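Local coordinates for transcriptional regulator, LacI family protein (Rhodococcus jostii, PDB 3K9C), which probably binds DNA as a LacI-family transcriptional regulator, with a periplasmic-binding-protein-like region of the kind that senses small ligands in this family, at residues S52-E55 with K56-V59. Residues are numbered along the deposited sequence; the frame is centred on the assembly and turned at random.
Sequences SRAE and KVAV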
loop_
_atom_site.group_PDB
_atom_site.type_symbol
_atom_site.label_atom_id
_atom_site.label_comp_id
_atom_site.label_asym_id
_atom_site.label_seq_id
_atom_site.Cartn_x
_atom_site.Cartn_y
_atom_site.Cartn_z
ATOM N N SER B 52 2.463 9.280 -12.078
ATOM C CA SER B 52 3.266 10.356 -12.642
ATOM C C SER B 52 4.671 9.909 -13.022
ATOM O O SER B 52 5.524 10.739 -13.313
ATOM C CB SER B 52 3.346 11.545 -11.671
ATOM O OG SER B 52 4.051 11.221 -10.488
ATOM N N ARG B 53 4.925 8.603 -13.009
ATOM C CA ARG B 53 6.251 8.117 -13.384
ATOM C C ARG B 53 6.153 6.829 -14.185
ATOM O O ARG B 53 6.144 5.731 -13.622
ATOM C CB ARG B 53 7.142 7.909 -12.149
ATOM C CG ARG B 53 8.629 8.068 -12.495
ATOM C CD ARG B 53 9.554 8.107 -11.288
ATOM N NE ARG B 53 10.061 6.780 -10.984
ATOM C CZ ARG B 53 11.320 6.389 -11.146
ATOM N NH1 ARG B 53 12.235 7.225 -11.607
ATOM N NH2 ARG B 53 11.655 5.143 -10.861
ATOM N N ALA B 54 6.081 6.980 -15.504
ATOM C CA ALA B 54 5.959 5.848 -16.420
ATOM C C ALA B 54 7.020 4.775 -16.231
ATOM O O ALA B 54 8.165 5.063 -15.856
ATOM C CB ALA B 54 5.980 6.346 -17.865
ATOM N N GLU B 55 6.627 3.533 -16.493
ATOM C CA GLU B 55 7.541 2.410 -16.365
ATOM C C GLU B 55 8.741 2.603 -17.282
ATOM O O GLU B 55 9.839 2.122 -16.994
ATOM C CB GLU B 55 6.831 1.098 -16.693
ATOM C CG GLU B 55 7.782 -0.086 -16.772
ATOM C CD GLU B 55 7.063 -1.412 -16.803
ATOM O OE1 GLU B 55 5.997 -1.485 -17.453
ATOM O OE2 GLU B 55 7.571 -2.380 -16.187
ATOM N N LYS B 56 8.531 3.310 -18.385
ATOM C CA LYS B 56 9.610 3.590 -19.321
ATOM C C LYS B 56 10.648 4.472 -18.614
ATOM O O LYS B 56 11.855 4.260 -18.735
ATOM C CB LYS B 56 9.050 4.313 -20.553
ATOM C CG LYS B 56 10.055 4.527 -21.669
ATOM C CD LYS B 56 9.437 5.311 -22.830
ATOM C CE LYS B 56 9.126 6.755 -22.435
ATOM N NZ LYS B 56 8.409 7.523 -23.510
ATOM N N VAL B 57 10.164 5.462 -17.871
ATOM C CA VAL B 57 11.040 6.380 -17.140
ATOM C C VAL B 57 11.784 5.639 -16.025
ATOM O O VAL B 57 12.970 5.872 -15.781
ATOM C CB VAL B 57 10.221 7.537 -16.517
ATOM C CG1 VAL B 57 11.119 8.428 -15.667
ATOM C CG2 VAL B 57 9.548 8.349 -17.626
ATOM N N ALA B 58 11.078 4.739 -15.357
ATOM C CA ALA B 58 11.660 3.965 -14.275
ATOM C C ALA B 58 12.789 3.062 -14.785
ATOM O O ALA B 58 13.844 2.956 -14.148
ATOM C CB ALA B 58 10.586 3.131 -13.609
ATOM N N VAL B 59 12.574 2.413 -15.926
ATOM C CA VAL B 59 13.598 1.525 -16.459
ATOM C C VAL B 59 14.844 2.297 -16.885
ATOM O O VAL B 59 15.956 1.897 -16.546
ATOM C CB VAL B 59 13.086 0.683 -17.655
ATOM C CG1 VAL B 59 14.198 -0.234 -18.156
ATOM C CG2 VAL B 59 11.869 -0.152 -17.231
#
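Arg53 sets off with CG roughly anti to its own backbone N (chi1 -153°) and then bends at chi3 (93°), which carries its guanidinium across to Ala58 on the first turn of helix 55-63. There one face of the group lies over CA of Ala58, and Arg53 NH2 comes within 3.6 Å of Ala58 CB. Lower down the same chain, Arg53 CG passes Val57 CG1 at 4.0 Å. The planar end is held from elsewhere: NE donates to the carbonyl of Ala48, NH2 makes a weak bond to Ser47 OG, and Tyr34 of the second subunit adds a cation-pi contact.

Ala54 is the N-cap residue. Its carbonyl O accepts the N-H of Ala58 at 3.0 Å, in the carbonyl plane and fairly straight (157°). The N-H of Val57 also approaches Ala54 O, but that bond is weak and bent. Ala54 CB meets Val57 CG2 at 4.1 Å.

The next i to i+4 helix bond runs from Val59 N to Glu55 O, 3.0 Å long. The Glu55 and Val59 side chains run alongside each other, with Glu55 CG 4.1 Å from Val59 CG2. Beyond CG the Glu55 chain is extended, and its carboxylate accepts hydrogen bonds from Thr75 OG1 and Arg76 N. Both residues also pack on Val18 of strand 13-20 and on Phe77.

This is the N-terminal turn of an alpha helix in a beta-alpha-beta crossover, here linking strand 42-49 to strand 67-73 in the periplasmic-binding-protein-like fold of LacI-family regulators.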